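Local coordinates for protein eukaryotic Translation Initiation 4E (Schistosoma mansoni, PDB 3HXI) that binds the 7-methylguanosine cap of mRNA as a translation initiation factor and is held here in complex with a 4E-BP peptide, at residues W16-F21 against S47-T52; A37-I42 against L64-S69; P78-G83 against Q120-V125; W86-T91 against E157-E162. All blocks are in the same frame, centred on the assembly; numbering follows the deposited sequence. Where two conformers were deposited one is given.

All four contacts belong to the cupped antiparallel sheet of eIF4E and the elements laid against it. Contacts 1 and 2 are joined, their centres about 7 Å apart: Tyr18 N lies 2.7 Å from Ala37 O, a probable hydrogen bond between strands 11-21 and 33-41. Contact 3 follows across strands 63-68 and 121-127, its centre about 14 Å from that of contact 2. Contact 4 is reached through the chain, since two residues separate 78-83 from 86-91, and its centre lies about 21 Å from those of contacts 1 and 2. The bound m7GpppG touches Phe21 of contact 1 and Tyr65 of contact 2. The Asn80 side chain lies about 7 Å from this ligand, that of Ile88 about 13 Å.

Contact 1 (W16-F21 against S47-T52); sequences WSYYLF and SVLTHT. With GTG (7-methyl-guanosine-5'-triphosphate-5'-guanosine), chain C.
In the curved antiparallel sheet of the eIF4E fold, Tyr18 of strand 11-21 meets Val48, Leu49 and Thr52 where helix 42-50 runs out over the side turned away from the cap. A chi1 of -157° swings the Tyr18 ring away from the backbone N and toward helix 42-50. Val48 CG1 rests over one face, offset toward the rim, in a CH-pi contact 4.1 Å from the Tyr18 ring centroid and 23° off the normal. Leu49 comes in at about a right angle nearer the phenol end, its CD2 3.6 Å from Tyr18 OH. That hydroxyl also pairs with Trp100 NE1 of helix 96-108. A water completes the polar link, 2.7 Å from Tyr18 OH and donating to Thr52 OG1 over 2.8 Å. Thr52 OG1 in turn donates to Val48 O (2.8 Å), reaching it from above the carbonyl plane, while His51 N bonds the same oxygen from the opposite face. The threonine hydroxyl is thus fixed in rotation, and the chain leaving the helix is tied back to its last turn. At the far end of the strand the cap site begins: Phe21 CE2 lies 3.5 Å from O4E, on the ribose of the unmethylated guanosine, and O3E of that sugar lies in the plane of the Phe21 ring, at its edge.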
# COMPACT_ATOMS: atom_id res chain seq x y z
N TRP A 16 3.37 -11.76 -2.24
CA TRP A 16 3.52 -10.52 -1.47
C TRP A 16 4.25 -10.77 -0.18
O TRP A 16 4.13 -11.85 0.41
CB TRP A 16 2.14 -9.91 -1.14
CG TRP A 16 1.33 -9.58 -2.33
CD1 TRP A 16 0.50 -10.43 -3.01
CD2 TRP A 16 1.23 -8.31 -2.98
NE1 TRP A 16 -0.07 -9.77 -4.07
CE2 TRP A 16 0.35 -8.47 -4.07
CE3 TRP A 16 1.82 -7.05 -2.76
CZ2 TRP A 16 0.03 -7.42 -4.94
CZ3 TRP A 16 1.48 -6.00 -3.62
CH2 TRP A 16 0.60 -6.20 -4.70
N SER A 17 5.00 -9.77 0.27
CA SER A 17 5.62 -9.83 1.59
C SER A 17 5.13 -8.69 2.48
O SER A 17 4.82 -7.59 2.00
CB SER A 17 7.13 -9.84 1.48
OG SER A 17 7.54 -11.04 0.83
N TYR A 18 5.03 -8.97 3.77
CA TYR A 18 4.43 -8.06 4.73
C TYR A 18 5.48 -7.69 5.76
O TYR A 18 6.15 -8.56 6.35
CB TYR A 18 3.24 -8.74 5.39
CG TYR A 18 2.17 -7.84 5.98
CD1 TYR A 18 2.13 -7.60 7.36
CD2 TYR A 18 1.15 -7.29 5.19
CE1 TYR A 18 1.12 -6.81 7.92
CE2 TYR A 18 0.15 -6.49 5.74
CZ TYR A 18 0.14 -6.27 7.12
OH TYR A 18 -0.84 -5.50 7.71
N TYR A 19 5.63 -6.39 6.00
CA TYR A 19 6.68 -5.91 6.87
C TYR A 19 6.12 -4.99 7.93
O TYR A 19 5.13 -4.29 7.70
CB TYR A 19 7.71 -5.09 6.08
CG TYR A 19 8.34 -5.78 4.89
CD1 TYR A 19 9.63 -6.27 4.97
CD2 TYR A 19 7.64 -5.90 3.68
CE1 TYR A 19 10.23 -6.89 3.88
CE2 TYR A 19 8.23 -6.52 2.58
CZ TYR A 19 9.52 -7.02 2.69
OH TYR A 19 10.12 -7.64 1.62
N LEU A 20 6.79 -4.99 9.09
CA LEU A 20 6.57 -4.00 10.14
C LEU A 20 7.76 -3.09 10.24
O LEU A 20 8.90 -3.55 10.31
CB LEU A 20 6.39 -4.70 11.50
CG LEU A 20 5.52 -5.96 11.51
CD1 LEU A 20 5.47 -6.56 12.92
CD2 LEU A 20 4.09 -5.68 10.99
N PHE A 21 7.49 -1.79 10.26
CA PHE A 21 8.51 -0.79 10.56
C PHE A 21 8.43 -0.43 12.05
O PHE A 21 7.43 0.12 12.49
CB PHE A 21 8.33 0.47 9.70
CG PHE A 21 9.31 1.56 10.04
CD1 PHE A 21 10.52 1.65 9.36
CD2 PHE A 21 9.06 2.44 11.08
CE1 PHE A 21 11.45 2.62 9.70
CE2 PHE A 21 9.98 3.43 11.42
CZ PHE A 21 11.19 3.50 10.74
N SER A 47 -4.75 -14.89 6.66
CA SER A 47 -4.08 -15.38 7.87
C SER A 47 -3.04 -14.39 8.40
O SER A 47 -2.91 -14.20 9.62
CB SER A 47 -3.46 -16.76 7.64
OG SER A 47 -4.45 -17.77 7.62
N VAL A 48 -2.31 -13.76 7.50
CA VAL A 48 -1.39 -12.68 7.88
C VAL A 48 -2.13 -11.58 8.64
O VAL A 48 -1.69 -11.14 9.70
CB VAL A 48 -0.69 -12.04 6.65
CG1 VAL A 48 0.32 -10.98 7.11
CG2 VAL A 48 -0.01 -13.11 5.78
N LEU A 49 -3.26 -11.11 8.08
CA LEU A 49 -4.00 -10.01 8.71
C LEU A 49 -4.57 -10.42 10.07
O LEU A 49 -4.53 -9.64 11.02
CB LEU A 49 -5.08 -9.45 7.78
CG LEU A 49 -4.59 -8.66 6.55
CD1 LEU A 49 -5.80 -8.13 5.77
CD2 LEU A 49 -3.66 -7.51 6.92
N THR A 50 -5.05 -11.67 10.17
CA THR A 50 -5.59 -12.20 11.44
C THR A 50 -4.53 -12.40 12.54
O THR A 50 -4.87 -12.53 13.73
CB THR A 50 -6.36 -13.53 11.20
OG1 THR A 50 -7.45 -13.29 10.31
CG2 THR A 50 -6.92 -14.09 12.51
N HIS A 51 -3.26 -12.44 12.15
CA HIS A 51 -2.18 -12.74 13.09
C HIS A 51 -1.20 -11.59 13.31
O HIS A 51 -0.12 -11.77 13.88
CB HIS A 51 -1.42 -13.98 12.62
CG HIS A 51 -2.25 -15.22 12.62
ND1 HIS A 51 -2.08 -16.23 11.69
CD2 HIS A 51 -3.27 -15.61 13.42
CE1 HIS A 51 -2.95 -17.19 11.93
NE2 HIS A 51 -3.69 -16.84 12.97
N THR A 52 -1.57 -10.40 12.83
CA THR A 52 -0.75 -9.22 13.02
C THR A 52 -1.66 -8.10 13.48
O THR A 52 -2.88 -8.22 13.36
CB THR A 52 -0.01 -8.81 11.73
OG1 THR A 52 -0.97 -8.65 10.67
CG2 THR A 52 1.01 -9.87 11.32
PA GTG C . 8.08 8.96 6.91
O1A GTG C . 7.94 8.04 8.09
O2A GTG C . 7.43 8.66 5.58
O3A GTG C . 7.70 10.48 7.27
PB GTG C . 6.96 11.07 8.55
O1B GTG C . 5.64 10.37 8.80
O2B GTG C . 6.98 12.58 8.37
O3B GTG C . 8.03 10.72 9.70
N9A GTG C . 12.64 7.03 4.88
C8A GTG C . 11.36 6.79 4.56
N7A GTG C . 11.32 5.93 3.53
C7X GTG C . 10.06 5.44 2.91
C5A GTG C . 12.58 5.63 3.20
C6A GTG C . 13.11 4.80 2.21
O6A GTG C . 12.40 4.15 1.41
N1A GTG C . 14.46 4.72 2.11
C2A GTG C . 15.26 5.42 2.98
N2A GTG C . 16.60 5.35 2.90
N3A GTG C . 14.74 6.22 3.94
C4A GTG C . 13.41 6.32 4.06
O5D GTG C . 9.63 9.07 6.62
C5D GTG C . 10.50 9.51 7.65
C4D GTG C . 11.93 9.41 7.17
O4D GTG C . 12.25 8.03 7.01
C3D GTG C . 12.18 10.04 5.82
O3D GTG C . 12.37 11.45 5.94
C2D GTG C . 13.42 9.31 5.37
O2D GTG C . 14.58 9.88 5.98
C1D GTG C . 13.19 7.91 5.94
PG GTG C . 7.84 10.87 11.29
O1G GTG C . 6.41 10.91 11.71
O2G GTG C . 8.80 11.95 11.77
O5E GTG C . 8.47 9.46 11.74
C5E GTG C . 7.74 8.25 11.53
C4E GTG C . 8.50 7.09 12.14
O4E GTG C . 9.75 6.94 11.45
C3E GTG C . 8.85 7.30 13.60
O3E GTG C . 8.94 6.00 14.20
C2E GTG C . 10.25 7.91 13.56
O2E GTG C . 11.00 7.66 14.77
C1E GTG C . 10.84 7.16 12.37
N9B GTG C . 11.90 7.83 11.60
C8B GTG C . 11.52 9.09 11.01
N7B GTG C . 12.74 9.45 10.30
C5B GTG C . 13.65 8.45 10.48
C6B GTG C . 15.03 8.25 10.02
O6B GTG C . 15.55 9.14 9.29
N1B GTG C . 15.68 7.11 10.41
C2B GTG C . 15.08 6.17 11.21
N2B GTG C . 15.74 5.04 11.59
N3B GTG C . 13.81 6.30 11.67
C4B GTG C . 13.09 7.38 11.33
O HOH W 1 -1.13 -5.89 10.32

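Contact 2 (A37-I42 against L64-S69); sequences ATFSTI and LYMFKS
Sulfur against an aromatic ring carries the buried half of this contact, a Met-aromatic pair of Phe39 and Met66. Met66 SD approaches the ring at its edge, 3.8 Å from Phe39 CZ and 84° off the ring normal, so the sulfur lies in the ring plane and not above it. The two side chains cross at about a right angle. Phe39 sets CG between its backbone N and carbonyl carbon (chi1 64°), while the Met66 chain runs out extended and bends at its last torsion, chi3 76°. Apolar touching nearer the surface is loose and tentative: Thr38 CG2 stands 4.3 Å from CB of Ser69, a residue with two conformers. The polar end of Thr38 is engaged by Ser17 OG of the intervening strand. At the outer border Thr41 caps the start of helix 42-50 through Asp44 N, and Ile42 packs on the bound peptide, whereas Tyr65, from strand 63-68, touches the cap. Backbone bonds do not join 37-42 to 64-69, because strand 11-21 runs between them and pairs with both. From that middle strand Trp16 packs on Phe39 and Met66 alike, and Ile108 of helix 96-108 covers the same two side chains.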
# COMPACT_ATOMS: atom_id res chain seq x y z
N ALA A 37 5.93 -11.87 7.02
CA ALA A 37 5.27 -12.89 6.20
C ALA A 37 5.46 -12.68 4.70
O ALA A 37 5.70 -11.56 4.24
CB ALA A 37 3.78 -12.99 6.55
N THR A 38 5.43 -13.80 3.96
CA THR A 38 5.35 -13.82 2.51
C THR A 38 4.19 -14.76 2.18
O THR A 38 4.13 -15.88 2.70
CB THR A 38 6.65 -14.34 1.83
OG1 THR A 38 7.73 -13.43 2.07
CG2 THR A 38 6.45 -14.47 0.31
N PHE A 39 3.26 -14.31 1.35
CA PHE A 39 2.07 -15.12 1.04
C PHE A 39 1.74 -15.07 -0.46
O PHE A 39 2.18 -14.16 -1.16
CB PHE A 39 0.86 -14.69 1.90
CG PHE A 39 0.39 -13.28 1.64
CD1 PHE A 39 -0.50 -13.01 0.61
CD2 PHE A 39 0.87 -12.21 2.41
CE1 PHE A 39 -0.92 -11.70 0.35
CE2 PHE A 39 0.44 -10.90 2.16
CZ PHE A 39 -0.45 -10.65 1.13
N SER A 40 0.98 -16.05 -0.93
CA SER A 40 0.74 -16.17 -2.36
C SER A 40 -0.64 -16.75 -2.65
O SER A 40 -0.95 -17.08 -3.80
CB SER A 40 1.82 -17.04 -2.97
OG SER A 40 1.90 -18.25 -2.26
N THR A 41 -1.45 -16.86 -1.60
CA THR A 41 -2.81 -17.40 -1.70
C THR A 41 -3.76 -16.47 -0.95
O THR A 41 -3.33 -15.77 -0.01
CB THR A 41 -2.92 -18.84 -1.09
OG1 THR A 41 -2.78 -18.80 0.35
CG2 THR A 41 -1.82 -19.78 -1.69
N ILE A 42 -5.03 -16.46 -1.34
CA ILE A 42 -6.06 -15.72 -0.58
C ILE A 42 -6.05 -16.16 0.87
O ILE A 42 -6.15 -15.33 1.79
CB ILE A 42 -7.50 -15.98 -1.12
CG1 ILE A 42 -7.64 -15.49 -2.56
CG2 ILE A 42 -8.56 -15.36 -0.17
CD1 ILE A 42 -8.98 -15.84 -3.21
N LEU A 64 3.09 -0.35 8.56
CA LEU A 64 2.86 -1.62 7.87
C LEU A 64 3.15 -1.41 6.38
O LEU A 64 2.67 -0.44 5.78
CB LEU A 64 1.41 -2.06 8.03
CG LEU A 64 0.83 -2.06 9.45
CD1 LEU A 64 -0.68 -2.37 9.40
CD2 LEU A 64 1.59 -3.06 10.32
N TYR A 65 3.93 -2.33 5.81
CA TYR A 65 4.29 -2.29 4.38
C TYR A 65 3.91 -3.61 3.74
O TYR A 65 4.29 -4.68 4.26
CB TYR A 65 5.82 -2.11 4.22
CG TYR A 65 6.35 -0.71 4.48
CD1 TYR A 65 6.73 0.12 3.41
CD2 TYR A 65 6.45 -0.20 5.79
CE1 TYR A 65 7.21 1.41 3.64
CE2 TYR A 65 6.93 1.09 6.03
CZ TYR A 65 7.31 1.89 4.94
OH TYR A 65 7.77 3.19 5.14
N MET A 66 3.18 -3.56 2.62
CA MET A 66 2.91 -4.79 1.86
C MET A 66 3.35 -4.61 0.41
O MET A 66 2.80 -3.76 -0.31
CB MET A 66 1.43 -5.21 1.92
CG MET A 66 1.16 -6.54 1.18
SD MET A 66 -0.57 -6.90 0.82
CE MET A 66 -0.86 -5.79 -0.57
N PHE A 67 4.35 -5.40 0.00
CA PHE A 67 4.99 -5.25 -1.30
C PHE A 67 5.09 -6.57 -2.06
O PHE A 67 5.26 -7.62 -1.45
CB PHE A 67 6.40 -4.64 -1.12
CG PHE A 67 6.37 -3.13 -1.03
CD1 PHE A 67 6.86 -2.35 -2.08
CD2 PHE A 67 5.81 -2.50 0.07
CE1 PHE A 67 6.80 -0.93 -2.02
CE2 PHE A 67 5.74 -1.08 0.14
CZ PHE A 67 6.24 -0.31 -0.91
N LYS A 68 5.01 -6.53 -3.39
CA LYS A 68 5.27 -7.73 -4.20
C LYS A 68 6.61 -8.25 -3.74
O LYS A 68 7.55 -7.46 -3.57
CB LYS A 68 5.27 -7.41 -5.72
CG LYS A 68 3.90 -7.01 -6.22
CD LYS A 68 3.78 -6.94 -7.72
CE LYS A 68 2.39 -6.50 -8.16
NZ LYS A 68 2.37 -6.21 -9.61
N SER A 69 6.69 -9.57 -3.51
CA SER A 69 7.82 -10.19 -2.81
C SER A 69 9.21 -9.85 -3.36
O SER A 69 10.18 -9.79 -2.62
CB SER A 69 7.65 -11.72 -2.77
OG SER A 69 7.55 -12.25 -4.08

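Contact 3 (P78-G83 against Q120-V125); sequences PKNENG and QICGAV
Asn80 brings the flat group of this contact, its side-chain amide, and meets Cys122 with the oxygen end, neither face being laid on the cysteine. Asn80 OD1 is 3.3 Å from Cys122 SG and 3.4 Å from Cys122 CB. At the other end of the amide ND2 is hydrogen-bonded to Lys74 O, which settles which way round the group sits, and the side chains of Phe67 and Trp138 also touch that of Asn80, so this amide is buried among aromatic residues of the sheet. Cys122 points at the short helix 78-81, with SG anti to its own carbonyl carbon (chi1 -65°). There the sulfur comes within 3.4 Å of Lys79 O, a carbonyl oxygen already bonded by Thr140 OG1. The cysteine belongs to a classic beta bulge: Cys122 and Gly123 on strand 121-127 both face Trp138 on strand 134-139 and make backbone bonds to it, while on its other side Cys122 has a backbone bond to Lys68, so the bulge lies within the sheet and not at its border. Across from it lies the weakly bonded turn of 78-81, where Gly83 N donates to Asn80 O over 2.9 Å. Beyond that turn the chain passes into strand 84-89.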
# COMPACT_ATOMS: atom_id res chain seq x y z
N PRO A 78 15.17 -1.03 -7.34
CA PRO A 78 15.12 -0.63 -8.76
C PRO A 78 13.69 -0.37 -9.20
O PRO A 78 13.44 0.54 -10.00
CB PRO A 78 15.69 -1.85 -9.50
CG PRO A 78 16.52 -2.55 -8.50
CD PRO A 78 15.92 -2.29 -7.15
N LYS A 79 12.76 -1.16 -8.67
CA LYS A 79 11.35 -1.01 -9.02
C LYS A 79 10.68 0.20 -8.34
O LYS A 79 9.61 0.63 -8.78
CB LYS A 79 10.57 -2.29 -8.70
CG LYS A 79 11.00 -3.51 -9.52
CD LYS A 79 10.47 -3.48 -10.93
CE LYS A 79 8.95 -3.62 -10.94
NZ LYS A 79 8.43 -3.31 -12.30
N ASN A 80 11.31 0.75 -7.31
CA ASN A 80 10.79 1.97 -6.64
C ASN A 80 11.52 3.26 -6.98
O ASN A 80 10.92 4.33 -6.91
CB ASN A 80 10.77 1.81 -5.11
CG ASN A 80 9.88 0.67 -4.63
OD1 ASN A 80 8.79 0.44 -5.16
ND2 ASN A 80 10.34 -0.04 -3.61
N GLU A 81 12.80 3.17 -7.33
CA GLU A 81 13.64 4.38 -7.39
C GLU A 81 13.17 5.47 -8.37
O GLU A 81 13.39 6.66 -8.12
CB GLU A 81 15.11 4.00 -7.64
CG GLU A 81 15.37 3.25 -8.93
CD GLU A 81 16.85 3.03 -9.17
OE1 GLU A 81 17.19 2.03 -9.84
OE2 GLU A 81 17.66 3.86 -8.70
N ASN A 82 12.50 5.06 -9.44
CA ASN A 82 11.97 6.00 -10.43
C ASN A 82 10.47 6.12 -10.37
O ASN A 82 9.83 6.64 -11.30
CB ASN A 82 12.47 5.61 -11.82
CG ASN A 82 13.99 5.65 -11.92
OD1 ASN A 82 14.61 4.73 -12.44
ND2 ASN A 82 14.59 6.69 -11.38
N GLY A 83 9.91 5.68 -9.24
CA GLY A 83 8.47 5.65 -9.05
C GLY A 83 7.89 6.79 -8.22
O GLY A 83 8.44 7.92 -8.13
N GLN A 120 2.14 -1.65 -12.72
CA GLN A 120 2.66 -0.44 -12.07
C GLN A 120 2.81 -0.65 -10.57
O GLN A 120 3.60 0.05 -9.92
CB GLN A 120 1.74 0.76 -12.31
CG GLN A 120 1.94 1.49 -13.62
CD GLN A 120 3.35 2.02 -13.76
OE1 GLN A 120 3.81 2.86 -12.97
NE2 GLN A 120 4.05 1.50 -14.75
N ILE A 121 2.05 -1.59 -10.03
CA ILE A 121 1.93 -1.71 -8.57
C ILE A 121 3.18 -2.29 -7.93
O ILE A 121 3.66 -3.37 -8.32
CB ILE A 121 0.67 -2.55 -8.14
CG1 ILE A 121 -0.64 -1.91 -8.64
CG2 ILE A 121 0.66 -2.78 -6.60
CD1 ILE A 121 -0.98 -0.51 -8.10
N CYS A 122 3.70 -1.57 -6.93
CA CYS A 122 4.79 -2.08 -6.11
C CYS A 122 4.30 -2.55 -4.75
O CYS A 122 4.58 -3.67 -4.34
CB CYS A 122 5.86 -1.01 -5.93
SG CYS A 122 6.66 -0.56 -7.48
N GLY A 123 3.57 -1.69 -4.05
CA GLY A 123 3.10 -2.05 -2.71
C GLY A 123 2.25 -0.99 -2.04
O GLY A 123 1.97 0.05 -2.64
N ALA A 124 1.86 -1.26 -0.80
CA ALA A 124 1.02 -0.36 -0.01
C ALA A 124 1.64 -0.14 1.38
O ALA A 124 2.40 -0.99 1.88
CB ALA A 124 -0.39 -0.92 0.13
N VAL A 125 1.33 1.00 1.98
CA VAL A 125 1.94 1.40 3.26
C VAL A 125 0.87 2.05 4.14
O VAL A 125 0.14 2.92 3.68
CB VAL A 125 3.07 2.44 3.05
CG1 VAL A 125 3.84 2.71 4.37
CG2 VAL A 125 4.04 2.00 1.95

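Contact 4 (W86-T91 against E157-E162); sequences WLINVT and ERLELE
Ile88 on strand 84-89 faces the place where helix 145-159 stops in a Schellman motif, the chain turning at Glu160 (phi 55°, psi 47°) so that Leu159 and Leu161, on both sides of the turn, point at the strand. Glu160 N is bonded back to Glu157 O (3.2 Å) in the last helical turn. The side chains meet purely by apolar packing, with Ile88 as the shared partner. Its CG1 lies anti to the carbonyl carbon, and the extended chi2 of 152° carries CD1 on to Leu159, with CG2 left to face Leu161. Ile88 CD1 touches Leu159 CD2 at 3.7 Å. Leu161 takes up the rest: its CD1 sits against the fork of the isoleucine, 3.8 Å from both Ile88 CG1 and Ile88 CG2, and its CD2 adds a further contact 4.0 Å from Ile88 CG2. Both leucines cross the isoleucine at about a right angle, Leu159 meeting the tip of the longer branch and Leu161 CD1 lying between the two branches. The contact joins the later part of strand 84-89 to the C-terminal end of helix 145-159, and it is made on the side of the sheet away from the cap. Helix 96-108 closes in next to it, with Leu99 against Leu161 and Leu103 against Leu159, while Ile155 of helix 145-159 also reaches Ile88. In the sheet itself strand 84-89 is flanked by strand 134-139, whose Leu135 is joined to Ile88 by backbone hydrogen bonding, and by strand 166-169.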
# COMPACT_ATOMS: atom_id res chain seq x y z
N TRP A 86 0.80 7.20 -4.55
CA TRP A 86 -0.47 7.86 -4.25
C TRP A 86 -0.55 7.99 -2.74
O TRP A 86 -0.46 6.98 -2.05
CB TRP A 86 -1.66 7.06 -4.79
CG TRP A 86 -1.94 7.35 -6.27
CD1 TRP A 86 -1.82 6.48 -7.32
CD2 TRP A 86 -2.35 8.61 -6.84
NE1 TRP A 86 -2.16 7.12 -8.52
CE2 TRP A 86 -2.48 8.42 -8.24
CE3 TRP A 86 -2.65 9.88 -6.30
CZ2 TRP A 86 -2.90 9.45 -9.10
CZ3 TRP A 86 -3.04 10.88 -7.14
CH2 TRP A 86 -3.16 10.67 -8.54
N LEU A 87 -0.68 9.22 -2.25
CA LEU A 87 -0.76 9.49 -0.81
C LEU A 87 -2.18 9.83 -0.37
O LEU A 87 -2.84 10.69 -0.96
CB LEU A 87 0.22 10.61 -0.43
CG LEU A 87 0.09 11.07 1.04
CD1 LEU A 87 0.72 10.05 1.97
CD2 LEU A 87 0.72 12.43 1.19
N ILE A 88 -2.64 9.12 0.66
CA ILE A 88 -4.00 9.29 1.17
C ILE A 88 -3.91 9.80 2.60
O ILE A 88 -3.32 9.13 3.46
CB ILE A 88 -4.76 7.94 1.23
CG1 ILE A 88 -4.92 7.33 -0.18
CG2 ILE A 88 -6.16 8.12 1.89
CD1 ILE A 88 -5.02 5.81 -0.15
N ASN A 89 -4.46 10.99 2.85
CA ASN A 89 -4.48 11.55 4.19
C ASN A 89 -5.77 11.16 4.87
O ASN A 89 -6.87 11.55 4.45
CB ASN A 89 -4.34 13.07 4.16
CG ASN A 89 -2.97 13.51 3.66
OD1 ASN A 89 -1.95 12.92 4.02
ND2 ASN A 89 -2.95 14.54 2.83
N VAL A 90 -5.62 10.37 5.92
CA VAL A 90 -6.75 9.82 6.66
C VAL A 90 -7.41 10.93 7.46
O VAL A 90 -6.71 11.75 8.08
CB VAL A 90 -6.29 8.71 7.62
CG1 VAL A 90 -7.43 8.23 8.53
CG2 VAL A 90 -5.71 7.56 6.82
N THR A 91 -8.74 10.97 7.42
CA THR A 91 -9.52 11.90 8.23
C THR A 91 -10.04 11.22 9.51
O THR A 91 -10.15 9.98 9.60
CB THR A 91 -10.69 12.52 7.43
OG1 THR A 91 -11.68 11.52 7.13
CG2 THR A 91 -10.19 13.14 6.11
N GLU A 157 -12.25 5.03 -5.44
CA GLU A 157 -13.51 4.29 -5.51
C GLU A 157 -13.56 3.24 -4.43
O GLU A 157 -14.49 3.21 -3.63
CB GLU A 157 -13.70 3.67 -6.88
CG GLU A 157 -14.02 4.68 -7.97
CD GLU A 157 -13.88 4.13 -9.38
OE1 GLU A 157 -13.43 2.97 -9.53
OE2 GLU A 157 -14.20 4.87 -10.34
N ARG A 158 -12.53 2.40 -4.37
CA ARG A 158 -12.56 1.25 -3.48
C ARG A 158 -12.48 1.67 -2.02
O ARG A 158 -13.09 1.04 -1.15
CB ARG A 158 -11.45 0.25 -3.82
CG ARG A 158 -11.65 -0.49 -5.14
CD ARG A 158 -12.80 -1.51 -5.11
NE ARG A 158 -12.85 -2.20 -6.40
CZ ARG A 158 -13.44 -1.74 -7.51
NH1 ARG A 158 -14.08 -0.57 -7.53
NH2 ARG A 158 -13.39 -2.46 -8.62
N LEU A 159 -11.74 2.75 -1.75
CA LEU A 159 -11.60 3.25 -0.38
C LEU A 159 -12.67 4.27 0.01
O LEU A 159 -12.72 4.70 1.16
CB LEU A 159 -10.19 3.78 -0.15
CG LEU A 159 -9.12 2.74 0.19
CD1 LEU A 159 -9.01 1.60 -0.85
CD2 LEU A 159 -7.78 3.44 0.35
N GLU A 160 -13.54 4.60 -0.95
CA GLU A 160 -14.66 5.53 -0.75
C GLU A 160 -14.12 6.86 -0.21
O GLU A 160 -14.64 7.43 0.76
CB GLU A 160 -15.73 4.92 0.18
CG GLU A 160 -16.20 3.52 -0.27
CD GLU A 160 -17.39 2.98 0.53
OE1 GLU A 160 -17.80 3.60 1.53
OE2 GLU A 160 -17.92 1.91 0.15
N LEU A 161 -13.07 7.35 -0.86
CA LEU A 161 -12.38 8.56 -0.45
C LEU A 161 -13.03 9.81 -1.01
O LEU A 161 -13.45 9.85 -2.17
CB LEU A 161 -10.92 8.54 -0.89
CG LEU A 161 -10.03 7.39 -0.45
CD1 LEU A 161 -8.62 7.60 -0.99
CD2 LEU A 161 -9.99 7.22 1.07
N GLU A 162 -13.06 10.85 -0.18
CA GLU A 162 -13.65 12.11 -0.58
C GLU A 162 -12.60 13.18 -0.83
O GLU A 162 -12.65 13.89 -1.84
CB GLU A 162 -14.70 12.53 0.45
CG GLU A 162 -16.04 11.83 0.17
CD GLU A 162 -17.03 11.95 1.30
OE1 GLU A 162 -17.26 13.09 1.77
OE2 GLU A 162 -17.58 10.91 1.72